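Local coordinates for protein PlaB phospholipase (PDB 6ZTI) that acts as an alpha/beta-hydrolase phospholipase of Legionella pneumophila whose activity is controlled by NAD(H)-mediated tetramerization, at residues Leu35-Leu39 / Ala288-Leu292; Gln45-Asp49 / Leu292-Gln296. One frame throughout, in Å; residues are numbered along the deposited sequence.

Interactions 1 and 2 follow one another along helix 286-296, with centres about 9 Å apart, and L292 belongs to both. On the N-terminal side of the chain, helix 35-44 supplies interaction 1, and the loop that leaves it for strand 55-60 supplies interaction 2. More than 240 residues separate the partners in sequence, so these contacts bring an early and a late part of the alpha/beta-hydrolase domain together beside its parallel sheet. L39 CD2 joins the two contacts, lying 4.0 Å from L48 CD1 and 4.2 Å from L295 CD1. Both contacts lie away from the thio-NAD pockets and concern the architecture of the hydrolase domain.

Interaction 1 (Leu35-Leu39 / Ala288-Leu292); sequences LPQWL and AIWIL
With chi1 at -175°, the indole of W38 swings opposite its own backbone nitrogen and is carried over A288, while L35, whose first torsion falls in the same range, sends its two methyls across to A288 and I291. A288 is the small residue on which the ring rests. Its CB lies over one face of the six-membered ring of W38, 4.2 Å from the ring centroid and 27° off the normal, a CH-pi contact in which W38 CZ3 is the closest ring atom to A288 CB, at 3.7 Å. W38 CZ3 also passes 3.8 Å from A288 O, so the indole reaches past the methyl to the helix backbone. L292 completes this side of the contact by bringing CD2 obliquely to within 4.2 Å of CH2 of W38.

Helices 35-44 and 286-296 thus meet in an alpha/beta-hydrolase domain. The first is the connection of the beta-alpha-beta crossover from strand 16-21 to strand 55-60; the second follows strand 257-261, the outermost strand at the other end of the parallel sheet. The short segments cross at -50°, with 11.7 Å between their axes, a wide separation that large side chains bridge. Both helices use residues i, i+3 and i+4: L35, W38 and L39 on one, A288, I291 and L292 on the other.

L35 and I291 extend toward each other tip to tip, and L35 CD2 and I291 CD1 close to 3.5 Å. The other methyl of L35, CD1, lies 4.2 Å from A288 CB, so the two methyls of L35 reach residues one turn apart on the opposing helix. F20 of strand 16-21 packs on L35 and L39, which places this contact against the sheet. L39 approaches more loosely, its CD2 4.5 Å from I291 CG2.

Interaction 2 (Gln45-Asp49 / Leu292-Gln296); sequences QGKLD and LRCLQ
The carboxamide of Q296 and the peptide carbonyl of K47 are the flat groups that meet here. K47 O lies in the amide plane of Q296, 1° out of it, and takes the NE2 hydrogen in a bond of 3.0 Å whose N-H...O angle is 168°. Q296 NE2 stands 22° off the plane of the K47 carbonyl. The side chain of Q296 runs extended beyond CG, which lets its amide span the gap to the loop.

That loop begins with a Schellman motif ending helix 35-44: G46, at positive phi, is the C-prime residue, and K47 N reaches back to Q42 O while G46 N reaches S43 O. The turn presents K47 and L48 to helix 286-296.

L48 is the apolar anchor. Its fork lies obliquely against L292, and L292 CD1 sits against the branch point of L48, 3.5 Å from both CG and CD2 and 3.6 Å from CD1, the first two tighter than usual for carbons. L295 crosses L48 at about a right angle and rests in turn on I127 of strand 123-129. L48 touches L295 through both methyls, L48 CD2 4.0 Å from L295 CB and L48 CD1 4.0 Å from L295 CD1.

Interaction 1 (Leu35-Leu39 / Ala288-Leu292)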
ATOM      1  N   LEU B  35     -13.156  31.487 -31.044  1.00 17.47           N
ATOM      2  CA  LEU B  35     -13.503  32.662 -30.249  1.00 14.66           C
ATOM      3  C   LEU B  35     -12.421  33.737 -30.242  1.00 14.77           C
ATOM      4  O   LEU B  35     -12.780  34.928 -30.266  1.00 15.32           O
ATOM      5  CB  LEU B  35     -13.829  32.237 -28.811  1.00 15.29           C
ATOM      6  CG  LEU B  35     -14.170  33.395 -27.871  1.00 14.86           C
ATOM      7  CD1 LEU B  35     -15.369  34.152 -28.427  1.00 15.33           C
ATOM      8  CD2 LEU B  35     -14.420  32.927 -26.457  1.00 20.30           C
ATOM      9  N   PRO B  36     -11.121  33.417 -30.198  1.00 18.56           N
ATOM     10  CA  PRO B  36     -10.109  34.491 -30.284  1.00 16.05           C
ATOM     11  C   PRO B  36     -10.204  35.315 -31.558  1.00 17.60           C
ATOM     12  O   PRO B  36     -10.201  36.552 -31.499  1.00 17.65           O
ATOM     13  CB  PRO B  36      -8.783  33.722 -30.188  1.00 17.85           C
ATOM     14  CG  PRO B  36      -9.132  32.464 -29.447  1.00 16.90           C
ATOM     15  CD  PRO B  36     -10.509  32.105 -29.932  1.00 15.18           C
ATOM     16  N   GLN B  37     -10.277  34.660 -32.719  1.00 27.88           N
ATOM     17  CA  GLN B  37     -10.448  35.389 -33.974  1.00 25.38           C
ATOM     18  C   GLN B  37     -11.736  36.206 -33.972  1.00 23.51           C
ATOM     19  O   GLN B  37     -11.778  37.314 -34.521  1.00 31.96           O
ATOM     20  CB  GLN B  37     -10.435  34.406 -35.150  1.00 33.03           C
ATOM     21  CG  GLN B  37      -9.046  33.828 -35.445  1.00 48.27           C
ATOM     22  CD  GLN B  37      -9.052  32.351 -35.859  1.00 61.44           C
ATOM     23  OE1 GLN B  37     -10.040  31.632 -35.676  1.00 45.40           O
ATOM     24  NE2 GLN B  37      -7.930  31.896 -36.414  1.00 46.88           N
ATOM     25  N   TRP B  38     -12.800  35.684 -33.353  1.00 24.15           N
ATOM     26  CA  TRP B  38     -14.065  36.415 -33.336  1.00 26.30           C
ATOM     27  C   TRP B  38     -13.980  37.663 -32.465  1.00 26.96           C
ATOM     28  O   TRP B  38     -14.503  38.720 -32.843  1.00 25.44           O
ATOM     29  CB  TRP B  38     -15.193  35.505 -32.859  1.00 21.70           C
ATOM     30  CG  TRP B  38     -16.553  36.145 -32.922  1.00 19.39           C
ATOM     31  CD1 TRP B  38     -17.314  36.334 -34.032  1.00 21.05           C
ATOM     32  CD2 TRP B  38     -17.311  36.677 -31.822  1.00 20.53           C
ATOM     33  NE1 TRP B  38     -18.500  36.953 -33.698  1.00 24.94           N
ATOM     34  CE2 TRP B  38     -18.518  37.172 -32.347  1.00 21.95           C
ATOM     35  CE3 TRP B  38     -17.080  36.782 -30.449  1.00 25.54           C
ATOM     36  CZ2 TRP B  38     -19.489  37.762 -31.551  1.00 27.76           C
ATOM     37  CZ3 TRP B  38     -18.047  37.369 -29.660  1.00 31.65           C
ATOM     38  CH2 TRP B  38     -19.237  37.849 -30.211  1.00 21.98           C
ATOM     39  N   LEU B  39     -13.340  37.561 -31.293  1.00 24.88           N
ATOM     40  CA  LEU B  39     -13.145  38.739 -30.450  1.00 25.34           C
ATOM     41  C   LEU B  39     -12.336  39.802 -31.175  1.00 31.02           C
ATOM     42  O   LEU B  39     -12.569  41.004 -30.996  1.00 34.84           O
ATOM     43  CB  LEU B  39     -12.444  38.360 -29.145  1.00 24.56           C
ATOM     44  CG  LEU B  39     -13.239  37.572 -28.110  1.00 30.39           C
ATOM     45  CD1 LEU B  39     -12.373  37.310 -26.889  1.00 27.15           C
ATOM     46  CD2 LEU B  39     -14.496  38.308 -27.704  1.00 30.93           C
ATOM     47  N   ALA B 288     -20.193  33.125 -26.470  1.00 14.49           N
ATOM     48  CA  ALA B 288     -19.633  34.318 -27.094  1.00 13.80           C
ATOM     49  C   ALA B 288     -20.428  35.560 -26.712  1.00 13.87           C
ATOM     50  O   ALA B 288     -19.849  36.609 -26.396  1.00 16.15           O
ATOM     51  CB  ALA B 288     -19.610  34.141 -28.610  1.00 15.94           C
ATOM     52  N   ILE B 289     -21.758  35.453 -26.730  1.00 11.97           N
ATOM     53  CA  ILE B 289     -22.611  36.597 -26.431  1.00 11.91           C
ATOM     54  C   ILE B 289     -22.394  37.073 -25.005  1.00 16.57           C
ATOM     55  O   ILE B 289     -22.334  38.279 -24.743  1.00 17.57           O
ATOM     56  CB  ILE B 289     -24.088  36.241 -26.689  1.00 16.80           C
ATOM     57  CG1 ILE B 289     -24.366  36.144 -28.205  1.00 16.36           C
ATOM     58  CG2 ILE B 289     -25.012  37.279 -26.035  1.00 27.24           C
ATOM     59  CD1 ILE B 289     -25.584  35.311 -28.546  1.00 28.97           C
ATOM     60  N   TRP B 290     -22.281  36.144 -24.056  1.00 17.72           N
ATOM     61  CA  TRP B 290     -22.162  36.574 -22.669  1.00 11.07           C
ATOM     62  C   TRP B 290     -20.732  36.938 -22.298  1.00 15.35           C
ATOM     63  O   TRP B 290     -20.535  37.760 -21.397  1.00 14.53           O
ATOM     64  CB  TRP B 290     -22.724  35.498 -21.737  1.00 13.91           C
ATOM     65  CG  TRP B 290     -24.211  35.526 -21.778  1.00 16.09           C
ATOM     66  CD1 TRP B 290     -25.032  34.650 -22.419  1.00 22.03           C
ATOM     67  CD2 TRP B 290     -25.059  36.525 -21.205  1.00 14.68           C
ATOM     68  NE1 TRP B 290     -26.344  35.026 -22.258  1.00 26.67           N
ATOM     69  CE2 TRP B 290     -26.386  36.178 -21.521  1.00 22.61           C
ATOM     70  CE3 TRP B 290     -24.824  37.673 -20.446  1.00 19.97           C
ATOM     71  CZ2 TRP B 290     -27.475  36.933 -21.096  1.00 34.44           C
ATOM     72  CZ3 TRP B 290     -25.901  38.429 -20.036  1.00 24.37           C
ATOM     73  CH2 TRP B 290     -27.215  38.052 -20.357  1.00 36.61           C
ATOM     74  N   ILE B 291     -19.731  36.371 -22.984  1.00 14.41           N
ATOM     75  CA  ILE B 291     -18.359  36.838 -22.789  1.00 16.19           C
ATOM     76  C   ILE B 291     -18.240  38.305 -23.176  1.00 16.07           C
ATOM     77  O   ILE B 291     -17.579  39.090 -22.485  1.00 14.94           O
ATOM     78  CB  ILE B 291     -17.363  35.972 -23.586  1.00 16.06           C
ATOM     79  CG1 ILE B 291     -17.100  34.675 -22.837  1.00 17.58           C
ATOM     80  CG2 ILE B 291     -16.051  36.724 -23.811  1.00 21.73           C
ATOM     81  CD1 ILE B 291     -16.252  33.675 -23.569  1.00 22.84           C
ATOM     82  N   LEU B 292     -18.863  38.694 -24.290  1.00 14.28           N
ATOM     83  CA  LEU B 292     -18.772  40.079 -24.755  1.00 19.73           C
ATOM     84  C   LEU B 292     -19.388  41.035 -23.743  1.00 16.53           C
ATOM     85  O   LEU B 292     -18.845  42.118 -23.484  1.00 20.41           O
ATOM     86  CB  LEU B 292     -19.459  40.217 -26.117  1.00 21.29           C
ATOM     87  CG  LEU B 292     -19.330  41.542 -26.868  1.00 38.44           C
ATOM     88  CD1 LEU B 292     -17.870  41.922 -27.072  1.00 34.95           C
ATOM     89  CD2 LEU B 292     -20.038  41.444 -28.211  1.00 32.11           C
TER

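Interaction 2 (Gln45-Asp49 / Leu292-Gln296)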
ATOM      1  N   GLN B  45     -14.968  46.213 -34.977  1.00 47.92           N
ATOM      2  CA  GLN B  45     -16.278  46.812 -35.191  1.00 46.68           C
ATOM      3  C   GLN B  45     -16.684  47.762 -34.071  1.00 42.64           C
ATOM      4  O   GLN B  45     -17.828  48.227 -34.055  1.00 52.90           O
ATOM      5  CB  GLN B  45     -17.333  45.718 -35.345  1.00 46.66           C
ATOM      6  CG  GLN B  45     -17.097  44.816 -36.538  1.00 55.86           C
ATOM      7  CD  GLN B  45     -18.059  43.646 -36.571  1.00 80.99           C
ATOM      8  OE1 GLN B  45     -19.103  43.669 -35.917  1.00 73.18           O
ATOM      9  NE2 GLN B  45     -17.707  42.611 -37.327  1.00 92.57           N
ATOM     10  N   GLY B  46     -15.782  48.059 -33.141  1.00 42.24           N
ATOM     11  CA  GLY B  46     -16.066  49.021 -32.097  1.00 49.26           C
ATOM     12  C   GLY B  46     -16.833  48.482 -30.912  1.00 53.86           C
ATOM     13  O   GLY B  46     -17.335  49.278 -30.109  1.00 47.10           O
ATOM     14  N   LYS B  47     -16.947  47.163 -30.772  1.00 41.61           N
ATOM     15  CA  LYS B  47     -17.615  46.583 -29.615  1.00 43.30           C
ATOM     16  C   LYS B  47     -16.667  46.368 -28.444  1.00 39.65           C
ATOM     17  O   LYS B  47     -17.125  46.286 -27.299  1.00 43.54           O
ATOM     18  CB  LYS B  47     -18.275  45.253 -30.000  1.00 43.64           C
ATOM     19  CG  LYS B  47     -19.147  45.319 -31.261  1.00 46.79           C
ATOM     20  CD  LYS B  47     -20.237  46.368 -31.139  1.00 56.51           C
ATOM     21  CE  LYS B  47     -21.038  46.503 -32.430  1.00 72.98           C
ATOM     22  NZ  LYS B  47     -21.876  45.305 -32.717  1.00 68.84           N
ATOM     23  N   LEU B  48     -15.363  46.286 -28.707  1.00 39.78           N
ATOM     24  CA  LEU B  48     -14.343  46.153 -27.678  1.00 35.68           C
ATOM     25  C   LEU B  48     -13.195  47.098 -28.006  1.00 34.46           C
ATOM     26  O   LEU B  48     -13.067  47.581 -29.133  1.00 34.11           O
ATOM     27  CB  LEU B  48     -13.829  44.708 -27.576  1.00 30.88           C
ATOM     28  CG  LEU B  48     -14.853  43.645 -27.173  1.00 36.46           C
ATOM     29  CD1 LEU B  48     -14.248  42.251 -27.291  1.00 38.83           C
ATOM     30  CD2 LEU B  48     -15.360  43.892 -25.758  1.00 38.66           C
ATOM     31  N   ASP B  49     -12.360  47.363 -26.998  1.00 22.05           N
ATOM     32  CA  ASP B  49     -11.219  48.259 -27.145  1.00 36.86           C
ATOM     33  C   ASP B  49      -9.929  47.447 -27.068  1.00 29.10           C
ATOM     34  O   ASP B  49      -9.129  47.609 -26.142  1.00 36.38           O
ATOM     35  CB  ASP B  49     -11.255  49.348 -26.066  1.00 42.11           C
ATOM     36  CG  ASP B  49     -10.428  50.577 -26.441  1.00 67.15           C
ATOM     37  OD1 ASP B  49     -10.085  50.726 -27.637  1.00 51.07           O
ATOM     38  OD2 ASP B  49     -10.117  51.394 -25.542  1.00 57.97           O
ATOM     39  N   LEU B 292     -18.863  38.694 -24.290  1.00 14.28           N
ATOM     40  CA  LEU B 292     -18.772  40.079 -24.755  1.00 19.73           C
ATOM     41  C   LEU B 292     -19.388  41.035 -23.743  1.00 16.53           C
ATOM     42  O   LEU B 292     -18.845  42.118 -23.484  1.00 20.41           O
ATOM     43  CB  LEU B 292     -19.459  40.217 -26.117  1.00 21.29           C
ATOM     44  CG  LEU B 292     -19.330  41.542 -26.868  1.00 38.44           C
ATOM     45  CD1 LEU B 292     -17.870  41.922 -27.072  1.00 34.95           C
ATOM     46  CD2 LEU B 292     -20.038  41.444 -28.211  1.00 32.11           C
ATOM     47  N   ARG B 293     -20.511  40.641 -23.145  1.00 20.17           N
ATOM     48  CA  ARG B 293     -21.120  41.444 -22.091  1.00 20.87           C
ATOM     49  C   ARG B 293     -20.180  41.578 -20.898  1.00 19.93           C
ATOM     50  O   ARG B 293     -19.994  42.676 -20.358  1.00 19.08           O
ATOM     51  CB  ARG B 293     -22.442  40.806 -21.657  1.00 23.28           C
ATOM     52  CG  ARG B 293     -23.597  40.990 -22.618  1.00 24.98           C
ATOM     53  CD  ARG B 293     -24.038  42.451 -22.713  1.00 46.50           C
ATOM     54  NE  ARG B 293     -24.294  43.058 -21.405  1.00 45.49           N
ATOM     55  CZ  ARG B 293     -25.448  42.981 -20.744  1.00 41.77           C
ATOM     56  NH1 ARG B 293     -26.478  42.312 -21.253  1.00 36.74           N
ATOM     57  NH2 ARG B 293     -25.571  43.574 -19.562  1.00 46.94           N
ATOM     58  N   CYS B 294     -19.583  40.461 -20.469  1.00 18.29           N
ATOM     59  CA  CYS B 294     -18.693  40.476 -19.307  1.00 16.67           C
ATOM     60  C   CYS B 294     -17.501  41.392 -19.552  1.00 17.57           C
ATOM     61  O   CYS B 294     -17.144  42.211 -18.695  1.00 15.99           O
ATOM     62  CB  CYS B 294     -18.226  39.050 -18.980  1.00 19.46           C
ATOM     63  SG  CYS B 294     -19.541  37.909 -18.376  1.00 20.14           S
ATOM     64  N   LEU B 295     -16.887  41.282 -20.733  1.00 15.29           N
ATOM     65  CA  LEU B 295     -15.752  42.131 -21.080  1.00 12.56           C
ATOM     66  C   LEU B 295     -16.118  43.607 -21.117  1.00 22.92           C
ATOM     67  O   LEU B 295     -15.229  44.460 -20.999  1.00 17.26           O
ATOM     68  CB  LEU B 295     -15.182  41.727 -22.440  1.00 20.86           C
ATOM     69  CG  LEU B 295     -14.424  40.400 -22.494  1.00 23.72           C
ATOM     70  CD1 LEU B 295     -14.057  40.066 -23.930  1.00 17.61           C
ATOM     71  CD2 LEU B 295     -13.173  40.460 -21.625  1.00 21.92           C
ATOM     72  N   GLN B 296     -17.392  43.931 -21.301  1.00 21.19           N
ATOM     73  CA  GLN B 296     -17.822  45.317 -21.369  1.00 21.14           C
ATOM     74  C   GLN B 296     -18.119  45.911 -19.994  1.00 18.54           C
ATOM     75  O   GLN B 296     -18.278  47.133 -19.883  1.00 22.71           O
ATOM     76  CB  GLN B 296     -19.042  45.421 -22.297  1.00 23.22           C
ATOM     77  CG  GLN B 296     -18.670  45.215 -23.778  1.00 26.09           C
ATOM     78  CD  GLN B 296     -19.858  44.981 -24.702  1.00 30.01           C
ATOM     79  OE1 GLN B 296     -20.938  44.568 -24.274  1.00 28.65           O
ATOM     80  NE2 GLN B 296     -19.649  45.231 -25.987  1.00 26.96           N
TER